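Local coordinates for protein guanine deaminase (PDB 6OHB) that catalyses the zinc-dependent hydrolytic deamination of guanine to xanthine and ammonia, the step that opens guanine degradation, at residues Y85-M90 against K104-T109; K128-N133 against I159-I164; G142-Q147 against D176-T181; K167-R172 against H187-L192. One frame throughout, in Å; residues are numbered along the deposited sequence.

Interaction 1: residues Y85-M90 against K104-T109; sequences YPQSEM and KHTFPT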
loop_
_atom_site.group_PDB
_atom_site.type_symbol
_atom_site.label_atom_id
_atom_site.label_comp_id
_atom_site.label_asym_id
_atom_site.label_seq_id
_atom_site.Cartn_x
_atom_site.Cartn_y
_atom_site.Cartn_z
ATOM N N TYR A 85 -20.258 3.238 -4.593
ATOM C CA TYR A 85 -20.249 4.461 -5.401
ATOM C C TYR A 85 -20.291 5.758 -4.589
ATOM O O TYR A 85 -19.474 6.655 -4.864
ATOM C CB TYR A 85 -21.393 4.380 -6.425
ATOM C CG TYR A 85 -22.131 5.668 -6.753
ATOM C CD1 TYR A 85 -21.482 6.745 -7.357
ATOM C CD2 TYR A 85 -23.493 5.792 -6.491
ATOM C CE1 TYR A 85 -22.162 7.912 -7.664
ATOM C CE2 TYR A 85 -24.184 6.957 -6.799
ATOM C CZ TYR A 85 -23.514 8.011 -7.384
ATOM O OH TYR A 85 -24.201 9.170 -7.687
ATOM N N PRO A 86 -21.208 5.951 -3.614
ATOM C CA PRO A 86 -21.318 7.273 -2.974
ATOM C C PRO A 86 -20.391 7.474 -1.782
ATOM O O PRO A 86 -20.825 7.984 -0.744
ATOM C CB PRO A 86 -22.785 7.313 -2.537
ATOM C CG PRO A 86 -23.074 5.899 -2.167
ATOM C CD PRO A 86 -22.265 5.038 -3.131
ATOM N N GLN A 87 -19.121 7.079 -1.901
ATOM C CA GLN A 87 -18.218 7.141 -0.757
ATOM C C GLN A 87 -16.800 7.563 -1.121
ATOM O O GLN A 87 -15.902 7.441 -0.276
ATOM C CB GLN A 87 -18.172 5.784 -0.048
ATOM C CG GLN A 87 -19.432 5.436 0.727
ATOM C CD GLN A 87 -19.327 4.099 1.420
ATOM O OE1 GLN A 87 -18.253 3.495 1.464
ATOM N NE2 GLN A 87 -20.437 3.630 1.977
ATOM N N SER A 88 -16.568 8.059 -2.340
ATOM C CA SER A 88 -15.207 8.364 -2.770
ATOM C C SER A 88 -14.560 9.437 -1.896
ATOM O O SER A 88 -13.357 9.377 -1.621
ATOM C CB SER A 88 -15.210 8.801 -4.236
ATOM O OG SER A 88 -15.714 7.777 -5.077
ATOM N N GLU A 89 -15.341 10.413 -1.436
ATOM C CA GLU A 89 -14.807 11.549 -0.694
ATOM C C GLU A 89 -14.643 11.284 0.798
ATOM O O GLU A 89 -14.110 12.145 1.507
ATOM C CB GLU A 89 -15.702 12.779 -0.901
ATOM C CG GLU A 89 -17.087 12.663 -0.284
ATOM C CD GLU A 89 -18.129 12.136 -1.259
ATOM O OE1 GLU A 89 -17.824 11.186 -2.014
ATOM O OE2 GLU A 89 -19.256 12.676 -1.269
ATOM N N MET A 90 -15.061 10.117 1.283
ATOM C CA MET A 90 -15.099 9.857 2.718
ATOM C C MET A 90 -13.710 9.938 3.340
ATOM O O MET A 90 -12.788 9.225 2.933
ATOM C CB MET A 90 -15.715 8.483 2.979
ATOM C CG MET A 90 -16.519 8.406 4.266
ATOM S SD MET A 90 -16.756 6.718 4.853
ATOM C CE MET A 90 -17.095 5.879 3.328
ATOM N N LYS A 104 -20.436 7.274 11.954
ATOM C CA LYS A 104 -19.754 8.564 11.995
ATOM C C LYS A 104 -19.377 9.111 10.626
ATOM O O LYS A 104 -19.377 10.332 10.439
ATOM C CB LYS A 104 -18.498 8.478 12.866
ATOM C CG LYS A 104 -18.806 8.239 14.333
ATOM C CD LYS A 104 -17.662 8.679 15.224
ATOM C CE LYS A 104 -17.187 7.544 16.110
ATOM N NZ LYS A 104 -15.989 7.952 16.891
ATOM N N HIS A 105 -19.048 8.251 9.667
ATOM C CA HIS A 105 -18.528 8.694 8.380
ATOM C C HIS A 105 -19.382 8.223 7.214
ATOM O O HIS A 105 -19.709 9.023 6.330
ATOM C CB HIS A 105 -17.082 8.204 8.204
ATOM C CG HIS A 105 -16.157 8.652 9.294
ATOM N ND1 HIS A 105 -15.466 7.768 10.094
ATOM C CD2 HIS A 105 -15.808 9.891 9.713
ATOM C CE1 HIS A 105 -14.735 8.442 10.963
ATOM N NE2 HIS A 105 -14.923 9.732 10.753
ATOM N N THR A 106 -19.778 6.947 7.205
ATOM C CA THR A 106 -20.431 6.366 6.036
ATOM C C THR A 106 -21.777 7.028 5.756
ATOM O O THR A 106 -22.028 7.497 4.637
ATOM C CB THR A 106 -20.613 4.862 6.248
ATOM O OG1 THR A 106 -19.329 4.227 6.289
ATOM C CG2 THR A 106 -21.443 4.254 5.127
ATOM N N PHE A 107 -22.655 7.080 6.769
ATOM C CA PHE A 107 -24.003 7.610 6.551
ATOM C C PHE A 107 -24.018 9.102 6.239
ATOM O O PHE A 107 -24.746 9.506 5.316
ATOM C CB PHE A 107 -24.893 7.282 7.752
ATOM C CG PHE A 107 -25.072 5.812 7.999
ATOM C CD1 PHE A 107 -24.934 4.897 6.967
ATOM C CD2 PHE A 107 -25.384 5.345 9.263
ATOM C CE1 PHE A 107 -25.098 3.543 7.195
ATOM C CE2 PHE A 107 -25.552 3.994 9.497
ATOM C CZ PHE A 107 -25.408 3.091 8.461
ATOM N N PRO A 108 -23.299 9.975 6.965
ATOM C CA PRO A 108 -23.299 11.395 6.562
ATOM C C PRO A 108 -22.718 11.612 5.178
ATOM O O PRO A 108 -23.188 12.487 4.441
ATOM C CB PRO A 108 -22.452 12.075 7.651
ATOM C CG PRO A 108 -22.467 11.133 8.802
ATOM C CD PRO A 108 -22.509 9.764 8.192
ATOM N N THR A 109 -21.706 10.829 4.803
ATOM C CA THR A 109 -21.172 10.914 3.448
ATOM C C THR A 109 -22.243 10.559 2.424
ATOM O O THR A 109 -22.453 11.290 1.449
ATOM C CB THR A 109 -19.956 9.999 3.300
ATOM O OG1 THR A 109 -18.936 10.411 4.219
ATOM C CG2 THR A 109 -19.409 10.065 1.881
#
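Met-90 lays its thioether chain across one side of helix 98-111, meeting Thr-109, His-105 and Thr-106 on the way. Met-90 CB starts the run 4.0 Å from Thr-109 OG1. CG comes much closer to that oxygen, with Met-90 CG to Thr-109 OG1 at 3.1 Å, where the two side chains are roughly perpendicular. Met-90 SD then lies against the helix, 3.7 Å from His-105 CB and 3.8 Å from Thr-106 N. A bend in the last torsion (chi3 -41°) carries Met-90 CE to 4.1 Å from Thr-106 OG1. The loop 85-90 leaves strand 73-84 of the amidohydrolase TIM barrel just after the zinc ligands His-82 and His-84, and Tyr-85, Pro-86 and Gln-87 probably help bind the substrate. Gln-87 NE2 comes 3.4 Å from the Thr-106 CG2 methyl while bonding to Glu-110. Thr-109 OG1 donates to His-105 O at 2.6 Å, from the opposite face of that carbonyl to Thr-109 N. With OG1 held this way, the Thr-109 CG2 methyl is turned to Pro-86 O, 3.6 Å away, and to the carboxylate of Glu-89, whose oxygens are bonded to Tyr-113 and Tyr-118.

Interaction 2: residues K128-N133 against I159-I164; sequences KQLLRN and INMRMI
Leu-130 is the first residue of helix 116-132 here to meet the opposite loop, and it does so with one methyl: its CD1 comes 4.0 Å from Met-163 CE. The two side chains meet nearly square-on, and a turn at chi3 (-64°) swings the Met-163 methyl off its otherwise extended chain. The same Leu-130 CD1 has Met-161 CE nearby at 4.2 Å. Leu-131 follows and divides its two branches. Its CD2 lies 3.8 Å from Met-161 CE, the two side chains running antiparallel alongside one another, while its CD1 meets Ile-159 CD1 tip to tip at 4.0 Å. Met-161 therefore fits between the two leucines, and every touch is methyl to methyl. At the helix end Asn-133 ND2 reaches back to Gln-129 O at 2.9 Å, almost straight at 174°, with the acceptor lying in its amide plane. On the facing loop, Asn-160 with its positive phi closes helix 146-158 in a Schellman motif. Leu-131 also packs on strand 433-437, so this apolar layer lies where the outer helices and the loop leading into strand 164-169 of a TIM barrel meet the smaller beta-strand region of an amidohydrolase.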
loop_
_atom_site.group_PDB
_atom_site.type_symbol
_atom_site.label_atom_id
_atom_site.label_comp_id
_atom_site.label_asym_id
_atom_site.label_seq_id
_atom_site.Cartn_x
_atom_site.Cartn_y
_atom_site.Cartn_z
ATOM N N LYS A 128 -14.814 7.682 -13.972
ATOM C CA LYS A 128 -13.461 8.068 -14.375
ATOM C C LYS A 128 -12.410 7.340 -13.549
ATOM O O LYS A 128 -11.392 6.880 -14.088
ATOM C CB LYS A 128 -13.274 9.581 -14.218
ATOM C CG LYS A 128 -13.058 10.394 -15.496
ATOM C CD LYS A 128 -14.088 10.094 -16.571
ATOM C CE LYS A 128 -13.854 10.955 -17.810
ATOM N NZ LYS A 128 -14.103 12.403 -17.538
ATOM N N GLN A 129 -12.653 7.208 -12.241
ATOM C CA GLN A 129 -11.712 6.489 -11.387
ATOM C C GLN A 129 -11.638 5.018 -11.767
ATOM O O GLN A 129 -10.549 4.433 -11.789
ATOM C CB GLN A 129 -12.087 6.653 -9.915
ATOM C CG GLN A 129 -12.048 8.091 -9.428
ATOM C CD GLN A 129 -10.817 8.840 -9.900
ATOM O OE1 GLN A 129 -9.701 8.530 -9.500
ATOM N NE2 GLN A 129 -11.020 9.832 -10.760
ATOM N N LEU A 130 -12.789 4.393 -12.030
ATOM C CA LEU A 130 -12.785 3.011 -12.504
ATOM C C LEU A 130 -11.918 2.862 -13.752
ATOM O O LEU A 130 -11.044 1.989 -13.818
ATOM C CB LEU A 130 -14.211 2.542 -12.785
ATOM C CG LEU A 130 -15.136 2.375 -11.580
ATOM C CD1 LEU A 130 -16.497 1.873 -12.037
ATOM C CD2 LEU A 130 -14.515 1.436 -10.550
ATOM N N LEU A 131 -12.159 3.703 -14.761
ATOM C CA LEU A 131 -11.444 3.565 -16.029
ATOM C C LEU A 131 -9.941 3.770 -15.851
ATOM O O LEU A 131 -9.134 2.958 -16.325
ATOM C CB LEU A 131 -12.009 4.541 -17.061
ATOM C CG LEU A 131 -13.456 4.258 -17.468
ATOM C CD1 LEU A 131 -13.912 5.244 -18.532
ATOM C CD2 LEU A 131 -13.595 2.820 -17.959
ATOM N N ARG A 132 -9.541 4.841 -15.152
ATOM C CA ARG A 132 -8.115 5.140 -15.040
ATOM C C ARG A 132 -7.347 4.097 -14.236
ATOM O O ARG A 132 -6.113 4.092 -14.285
ATOM C CB ARG A 132 -7.895 6.530 -14.427
ATOM C CG ARG A 132 -8.017 6.581 -12.919
ATOM C CD ARG A 132 -6.924 7.448 -12.289
ATOM N NE ARG A 132 -6.794 8.749 -12.940
ATOM C CZ ARG A 132 -5.821 9.619 -12.687
ATOM N NH1 ARG A 132 -4.889 9.334 -11.787
ATOM N NH2 ARG A 132 -5.783 10.778 -13.329
ATOM N N ASN A 133 -8.027 3.209 -13.519
ATOM C CA ASN A 133 -7.356 2.127 -12.813
ATOM C C ASN A 133 -7.537 0.773 -13.493
ATOM O O ASN A 133 -7.135 -0.251 -12.932
ATOM C CB ASN A 133 -7.832 2.071 -11.363
ATOM C CG ASN A 133 -7.271 3.216 -10.531
ATOM O OD1 ASN A 133 -6.154 3.140 -10.025
ATOM N ND2 ASN A 133 -8.034 4.291 -10.414
ATOM N N ILE A 159 -20.959 4.847 -21.898
ATOM C CA ILE A 159 -19.820 4.186 -22.524
ATOM C C ILE A 159 -20.080 2.703 -22.748
ATOM O O ILE A 159 -19.150 1.956 -23.072
ATOM C CB ILE A 159 -18.537 4.387 -21.699
ATOM C CG1 ILE A 159 -18.688 3.730 -20.323
ATOM C CG2 ILE A 159 -18.208 5.867 -21.567
ATOM C CD1 ILE A 159 -17.376 3.503 -19.604
ATOM N N ASN A 160 -21.328 2.261 -22.588
ATOM C CA ASN A 160 -21.714 0.856 -22.722
ATOM C C ASN A 160 -20.838 -0.054 -21.857
ATOM O O ASN A 160 -20.362 -1.110 -22.286
ATOM C CB ASN A 160 -21.688 0.416 -24.184
ATOM C CG ASN A 160 -22.412 -0.899 -24.401
ATOM O OD1 ASN A 160 -23.255 -1.300 -23.592
ATOM N ND2 ASN A 160 -22.076 -1.585 -25.484
ATOM N N MET A 161 -20.661 0.353 -20.608
ATOM C CA MET A 161 -19.920 -0.426 -19.631
ATOM C C MET A 161 -20.784 -1.573 -19.116
ATOM O O MET A 161 -22.009 -1.449 -19.008
ATOM C CB MET A 161 -19.499 0.481 -18.472
ATOM C CG MET A 161 -18.657 -0.162 -17.391
ATOM S SD MET A 161 -18.220 1.065 -16.129
ATOM C CE MET A 161 -16.435 1.010 -16.188
ATOM N N ARG A 162 -20.148 -2.710 -18.825
ATOM C CA ARG A 162 -20.824 -3.800 -18.124
ATOM C C ARG A 162 -20.629 -3.602 -16.626
ATOM O O ARG A 162 -19.523 -3.777 -16.105
ATOM C CB ARG A 162 -20.314 -5.172 -18.558
ATOM C CG ARG A 162 -21.132 -6.309 -17.944
ATOM C CD ARG A 162 -20.885 -7.652 -18.621
ATOM N NE ARG A 162 -21.430 -7.722 -19.979
ATOM C CZ ARG A 162 -22.684 -8.058 -20.277
ATOM N NH1 ARG A 162 -23.548 -8.355 -19.315
ATOM N NH2 ARG A 162 -23.077 -8.101 -21.545
ATOM N N MET A 163 -21.710 -3.252 -15.935
ATOM C CA MET A 163 -21.671 -2.945 -14.517
ATOM C C MET A 163 -22.905 -3.527 -13.842
ATOM O O MET A 163 -24.013 -3.445 -14.378
ATOM C CB MET A 163 -21.616 -1.425 -14.286
ATOM C CG MET A 163 -21.995 -0.987 -12.879
ATOM S SD MET A 163 -22.010 0.801 -12.685
ATOM C CE MET A 163 -20.282 1.188 -12.970
ATOM N N ILE A 164 -22.709 -4.096 -12.659
ATOM C CA ILE A 164 -23.804 -4.542 -11.810
ATOM C C ILE A 164 -23.943 -3.544 -10.669
ATOM O O ILE A 164 -22.966 -3.248 -9.969
ATOM C CB ILE A 164 -23.555 -5.960 -11.273
ATOM C CG1 ILE A 164 -22.971 -6.856 -12.363
ATOM C CG2 ILE A 164 -24.843 -6.548 -10.701
ATOM C CD1 ILE A 164 -22.621 -8.248 -11.880
#

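Interaction 3: residues G142-Q147 against D176-T181; sequences GTVHPQ and DYLLDT
The His-145 imidazole presents an edge to the loop 176-181: the carbonyl oxygen of Tyr-177 lies at that edge, close to the ring plane, 3.8 Å from His-145 CE1. Leu-178 CD1 approaches the same ring obliquely, 4.1 Å from His-145 NE2, and the two side chains cross at about a right angle. The NE2 atom is buried by this contact and has no polar partner in the model. A twisted first torsion (chi1 -30°), off the staggered positions, brings the ring to this place. A second flat group in the contact is the carboxylate of Asp-180, which sets OD2 3.3 Å from the Val-144 CG1 methyl. Its polar needs are met beyond the valine: OD1 accepts from Gln-218, and OD2 takes both the backbone N of Met-170 and a salt bridge from Lys-167.

Segment 142-147 runs from the end of strand 135-141 into helix 146-158, and 176-181 lies in the loop between strand 164-169 and helix 182-196, both helices being outer ones of the TIM barrel. His-145 stands at the N-cap position of helix 146-158 and Thr-181 at that of helix 182-196, where its OG1 caps Ser-184 N. Leu-178 also lies about 4 Å, side chain to side chain, from Arg-209, a probable substrate-binding residue.

Val-144 sets one methyl against Asp-180 and the other against Leu-178. While CG1 faces Asp-180, Val-144 CG2 rests 3.5 Å from Leu-178 O and 3.9 Å from Leu-178 CG. Beside it, Thr-143 OG1 donates to His-145 O at 2.6 Å, in the carbonyl plane and on a lone pair, a bond that ties the Thr-143 side chain to the backbone just ahead of the helix.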
loop_
_atom_site.group_PDB
_atom_site.type_symbol
_atom_site.label_atom_id
_atom_site.label_comp_id
_atom_site.label_asym_id
_atom_site.label_seq_id
_atom_site.Cartn_x
_atom_site.Cartn_y
_atom_site.Cartn_z
ATOM N N GLY A 142 -25.035 1.032 -4.576
ATOM C CA GLY A 142 -25.593 2.337 -4.860
ATOM C C GLY A 142 -25.955 3.155 -3.636
ATOM O O GLY A 142 -25.279 3.115 -2.602
ATOM N N THR A 143 -27.043 3.905 -3.759
ATOM C CA THR A 143 -27.627 4.677 -2.680
ATOM C C THR A 143 -28.884 3.984 -2.173
ATOM O O THR A 143 -29.314 2.950 -2.689
ATOM C CB THR A 143 -27.991 6.073 -3.187
ATOM O OG1 THR A 143 -28.485 5.964 -4.535
ATOM C CG2 THR A 143 -26.786 6.984 -3.176
ATOM N N VAL A 144 -29.479 4.563 -1.132
ATOM C CA VAL A 144 -30.852 4.194 -0.823
ATOM C C VAL A 144 -31.803 4.954 -1.741
ATOM O O VAL A 144 -32.890 4.464 -2.056
ATOM C CB VAL A 144 -31.164 4.452 0.659
ATOM C CG1 VAL A 144 -32.360 3.628 1.093
ATOM C CG2 VAL A 144 -29.955 4.134 1.511
ATOM N N HIS A 145 -31.385 6.130 -2.215
ATOM C CA HIS A 145 -32.182 6.968 -3.108
ATOM C C HIS A 145 -32.108 6.434 -4.534
ATOM O O HIS A 145 -31.007 6.192 -5.038
ATOM C CB HIS A 145 -31.685 8.406 -3.082
ATOM C CG HIS A 145 -31.089 8.820 -1.774
ATOM N ND1 HIS A 145 -31.855 9.200 -0.693
ATOM C CD2 HIS A 145 -29.798 8.908 -1.372
ATOM C CE1 HIS A 145 -31.061 9.512 0.316
ATOM N NE2 HIS A 145 -29.809 9.342 -0.070
ATOM N N PRO A 146 -33.243 6.246 -5.213
ATOM C CA PRO A 146 -33.196 5.717 -6.589
ATOM C C PRO A 146 -32.582 6.676 -7.597
ATOM O O PRO A 146 -32.065 6.219 -8.626
ATOM C CB PRO A 146 -34.675 5.449 -6.917
ATOM C CG PRO A 146 -35.427 5.627 -5.609
ATOM C CD PRO A 146 -34.613 6.559 -4.784
ATOM N N GLN A 147 -32.595 7.984 -7.325
ATOM C CA GLN A 147 -32.093 8.944 -8.302
ATOM C C GLN A 147 -30.584 8.831 -8.483
ATOM O O GLN A 147 -30.072 8.995 -9.598
ATOM C CB GLN A 147 -32.473 10.364 -7.878
ATOM N N ASP A 176 -32.595 8.853 9.964
ATOM C CA ASP A 176 -33.835 8.885 9.193
ATOM C C ASP A 176 -33.612 9.342 7.759
ATOM O O ASP A 176 -34.356 8.934 6.857
ATOM C CB ASP A 176 -34.856 9.790 9.886
ATOM C CG ASP A 176 -35.680 9.049 10.923
ATOM O OD1 ASP A 176 -35.121 8.164 11.608
ATOM O OD2 ASP A 176 -36.886 9.349 11.052
ATOM N N TYR A 177 -32.592 10.169 7.519
ATOM C CA TYR A 177 -32.355 10.663 6.167
ATOM C C TYR A 177 -31.863 9.579 5.216
ATOM O O TYR A 177 -31.780 9.833 4.011
ATOM C CB TYR A 177 -31.366 11.835 6.196
ATOM C CG TYR A 177 -30.035 11.555 6.869
ATOM C CD1 TYR A 177 -29.092 10.714 6.283
ATOM C CD2 TYR A 177 -29.711 12.154 8.081
ATOM C CE1 TYR A 177 -27.877 10.462 6.891
ATOM C CE2 TYR A 177 -28.495 11.911 8.694
ATOM C CZ TYR A 177 -27.582 11.065 8.095
ATOM O OH TYR A 177 -26.369 10.819 8.702
ATOM N N LEU A 178 -31.532 8.387 5.718
ATOM C CA LEU A 178 -30.977 7.316 4.898
ATOM C C LEU A 178 -31.793 6.027 4.988
ATOM O O LEU A 178 -31.269 4.946 4.704
ATOM C CB LEU A 178 -29.523 7.048 5.290
ATOM C CG LEU A 178 -28.585 6.681 4.140
ATOM C CD1 LEU A 178 -28.147 7.929 3.391
ATOM C CD2 LEU A 178 -27.386 5.892 4.648
ATOM N N LEU A 179 -33.059 6.115 5.390
ATOM C CA LEU A 179 -33.918 4.950 5.554
ATOM C C LEU A 179 -35.021 4.940 4.506
ATOM O O LEU A 179 -35.540 5.993 4.125
ATOM C CB LEU A 179 -34.550 4.915 6.947
ATOM C CG LEU A 179 -33.612 4.693 8.128
ATOM C CD1 LEU A 179 -34.402 4.683 9.431
ATOM C CD2 LEU A 179 -32.836 3.399 7.947
ATOM N N ASP A 180 -35.370 3.744 4.039
ATOM C CA ASP A 180 -36.574 3.541 3.255
ATOM C C ASP A 180 -37.604 2.792 4.109
ATOM O O ASP A 180 -37.487 2.733 5.342
ATOM C CB ASP A 180 -36.219 2.816 1.946
ATOM C CG ASP A 180 -35.423 1.531 2.167
ATOM O OD1 ASP A 180 -35.657 0.830 3.173
ATOM O OD2 ASP A 180 -34.559 1.214 1.319
ATOM N N THR A 181 -38.614 2.232 3.454
ATOM C CA THR A 181 -39.551 1.308 4.072
ATOM C C THR A 181 -39.556 0.033 3.240
ATOM O O THR A 181 -39.055 0.013 2.116
ATOM C CB THR A 181 -40.966 1.900 4.159
ATOM O OG1 THR A 181 -41.528 2.007 2.844
ATOM C CG2 THR A 181 -40.930 3.284 4.798
#

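Interaction 4: residues K167-R172 against H187-L192; sequences KVMMDR and HQSKEL
The ammonium of Lys-167, lying beside Gln-188 of helix 182-196, is gripped from several directions. Its NZ donates to Val-168 O at 2.8 Å, tilted 24° from the carbonyl plane, hydrogen-bonds to Val-144 O, and forms a salt bridge with Asp-180 OD2. Gln-188 OE1 is also near, 3.3 Å from Lys-167 NZ. The chain reaches these groups by a bent path. CG leaves anti to the backbone N (chi1 175°), and turns at chi3 and chi4 then curl the amine back over the next carbonyl of its own strand.

On the way, the methylenes line the helix. Lys-167 CB sits 3.6 Å from Leu-192 CD1. Farther out, Lys-167 CD passes 3.7 Å from Gln-188 CB, and Lys-167 CE comes to 3.2 Å from Gln-188 OE1, at the end of an extended glutamine chain. Ser-189, next along the helix, turns its OG back to bond Ser-185 O, and Ser-189 OG also lies 3.9 Å from Met-169 CG and 4.0 Å from Met-169 SD.

Strand 164-169, helix 182-196 and strand 203-208 make one beta-alpha-beta unit of the barrel, and this contact seats the helix on the first of its strands. Tyr-204 of the second strand adds to the join, its OH bonded to Lys-167 N. The buried lysine thus faces the helix with its aliphatic part and curls its charge back to Val-168 O, where Val-144 O and the Asp-180 carboxylate from neighbouring loops join it and would be expected to stabilise the protonated amine.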
loop_
_atom_site.group_PDB
_atom_site.type_symbol
_atom_site.label_atom_id
_atom_site.label_comp_id
_atom_site.label_asym_id
_atom_site.label_seq_id
_atom_site.Cartn_x
_atom_site.Cartn_y
_atom_site.Cartn_z
ATOM N N LYS A 167 -29.957 -0.347 -5.901
ATOM C CA LYS A 167 -30.314 0.557 -4.817
ATOM C C LYS A 167 -30.152 -0.130 -3.467
ATOM O O LYS A 167 -30.521 -1.295 -3.298
ATOM C CB LYS A 167 -31.750 1.042 -4.992
ATOM C CG LYS A 167 -32.273 1.900 -3.863
ATOM C CD LYS A 167 -33.791 1.945 -3.881
ATOM C CE LYS A 167 -34.376 1.352 -2.610
ATOM N NZ LYS A 167 -33.991 2.133 -1.407
ATOM N N VAL A 168 -29.605 0.606 -2.498
ATOM C CA VAL A 168 -29.447 0.074 -1.151
ATOM C C VAL A 168 -30.815 -0.041 -0.491
ATOM O O VAL A 168 -31.631 0.888 -0.549
ATOM C CB VAL A 168 -28.511 0.967 -0.323
ATOM C CG1 VAL A 168 -28.427 0.459 1.109
ATOM C CG2 VAL A 168 -27.132 1.027 -0.948
ATOM N N MET A 169 -31.088 -1.201 0.102
ATOM C CA MET A 169 -32.297 -1.426 0.881
ATOM C C MET A 169 -31.932 -1.389 2.360
ATOM O O MET A 169 -31.161 -2.234 2.830
ATOM C CB MET A 169 -32.935 -2.764 0.502
ATOM C CG MET A 169 -33.240 -2.904 -0.987
ATOM S SD MET A 169 -33.841 -4.542 -1.462
ATOM C CE MET A 169 -34.886 -4.945 -0.071
ATOM N N MET A 170 -32.486 -0.419 3.089
ATOM C CA MET A 170 -32.233 -0.294 4.526
ATOM C C MET A 170 -33.357 0.514 5.162
ATOM O O MET A 170 -33.545 1.687 4.821
ATOM C CB MET A 170 -30.871 0.355 4.788
ATOM C CG MET A 170 -30.574 1.573 3.928
ATOM S SD MET A 170 -28.978 2.332 4.300
ATOM C CE MET A 170 -28.981 2.248 6.084
ATOM N N ASP A 171 -34.098 -0.099 6.092
ATOM C CA ASP A 171 -35.260 0.554 6.690
ATOM C C ASP A 171 -35.176 0.711 8.207
ATOM O O ASP A 171 -36.150 1.168 8.817
ATOM C CB ASP A 171 -36.549 -0.189 6.312
ATOM C CG ASP A 171 -36.643 -1.574 6.930
ATOM O OD1 ASP A 171 -35.609 -2.112 7.377
ATOM O OD2 ASP A 171 -37.763 -2.132 6.958
ATOM N N ARG A 172 -34.057 0.354 8.836
ATOM C CA ARG A 172 -33.950 0.493 10.283
ATOM C C ARG A 172 -32.490 0.660 10.689
ATOM O O ARG A 172 -31.573 0.404 9.905
ATOM C CB ARG A 172 -34.576 -0.706 11.007
ATOM C CG ARG A 172 -33.745 -1.972 10.955
ATOM C CD ARG A 172 -34.453 -3.116 11.659
ATOM N NE ARG A 172 -33.696 -4.360 11.578
ATOM C CZ ARG A 172 -34.105 -5.521 12.086
ATOM N NH1 ARG A 172 -35.269 -5.599 12.717
ATOM N NH2 ARG A 172 -33.349 -6.602 11.963
ATOM N N HIS A 187 -40.685 -1.351 -4.254
ATOM C CA HIS A 187 -41.160 -0.710 -5.479
ATOM C C HIS A 187 -40.039 0.051 -6.182
ATOM O O HIS A 187 -39.946 0.025 -7.417
ATOM C CB HIS A 187 -42.347 0.193 -5.159
ATOM C CG HIS A 187 -43.581 -0.565 -4.777
ATOM N ND1 HIS A 187 -44.248 -1.393 -5.657
ATOM C CD2 HIS A 187 -44.255 -0.644 -3.605
ATOM C CE1 HIS A 187 -45.284 -1.938 -5.046
ATOM N NE2 HIS A 187 -45.310 -1.501 -3.799
ATOM N N GLN A 188 -39.171 0.725 -5.421
ATOM C CA GLN A 188 -38.048 1.429 -6.032
ATOM C C GLN A 188 -37.076 0.455 -6.691
ATOM O O GLN A 188 -36.610 0.701 -7.814
ATOM C CB GLN A 188 -37.340 2.288 -4.986
ATOM C CG GLN A 188 -38.196 3.441 -4.475
ATOM C CD GLN A 188 -37.591 4.159 -3.281
ATOM O OE1 GLN A 188 -36.616 3.699 -2.680
ATOM N NE2 GLN A 188 -38.177 5.295 -2.926
ATOM N N SER A 189 -36.781 -0.670 -6.030
ATOM C CA SER A 189 -35.889 -1.648 -6.645
ATOM C C SER A 189 -36.524 -2.270 -7.887
ATOM O O SER A 189 -35.833 -2.528 -8.880
ATOM C CB SER A 189 -35.506 -2.728 -5.632
ATOM O OG SER A 189 -34.820 -2.175 -4.520
ATOM N N LYS A 190 -37.844 -2.489 -7.866
ATOM C CA LYS A 190 -38.509 -3.030 -9.049
ATOM C C LYS A 190 -38.453 -2.045 -10.211
ATOM O O LYS A 190 -38.233 -2.449 -11.358
ATOM C CB LYS A 190 -39.962 -3.397 -8.734
ATOM C CG LYS A 190 -40.589 -4.328 -9.768
ATOM C CD LYS A 190 -42.094 -4.486 -9.567
ATOM C CE LYS A 190 -42.625 -5.697 -10.332
ATOM N NZ LYS A 190 -44.109 -5.719 -10.436
ATOM N N GLU A 191 -38.644 -0.751 -9.939
ATOM C CA GLU A 191 -38.560 0.233 -11.015
ATOM C C GLU A 191 -37.152 0.294 -11.595
ATOM O O GLU A 191 -36.976 0.402 -12.817
ATOM C CB GLU A 191 -38.986 1.613 -10.520
ATOM C CG GLU A 191 -38.827 2.692 -11.581
ATOM C CD GLU A 191 -39.362 4.038 -11.140
ATOM O OE1 GLU A 191 -40.409 4.067 -10.460
ATOM O OE2 GLU A 191 -38.735 5.066 -11.474
ATOM N N LEU A 192 -36.132 0.220 -10.735
ATOM C CA LEU A 192 -34.764 0.234 -11.246
ATOM C C LEU A 192 -34.458 -1.026 -12.056
ATOM O O LEU A 192 -33.756 -0.955 -13.074
ATOM C CB LEU A 192 -33.780 0.415 -10.090
ATOM C CG LEU A 192 -33.868 1.821 -9.482
ATOM C CD1 LEU A 192 -33.148 1.899 -8.149
ATOM C CD2 LEU A 192 -33.335 2.875 -10.449
#

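Interactions 1, 2 and 4 are buried, while interaction 3 is partly open to solvent. Interactions 3 and 4 are the most closely joined, with centres about 7 Å apart: strand 164-169 and the loop after it lie beside 142-147, and Lys-167 NZ of one bonds Val-144 O of the other. Interaction 1 touches this pair through Phe-107, which packs on Leu-178 and Met-170. Interaction 2 stands apart, its centre at least 20 Å from the others. It is purely apolar, whereas the contacts round the strand ends and the loops after them mix methyls with carbonyls, carboxylates and a buried ammonium. Interactions 1 and 2 are the two whose segments also reach the second subunit.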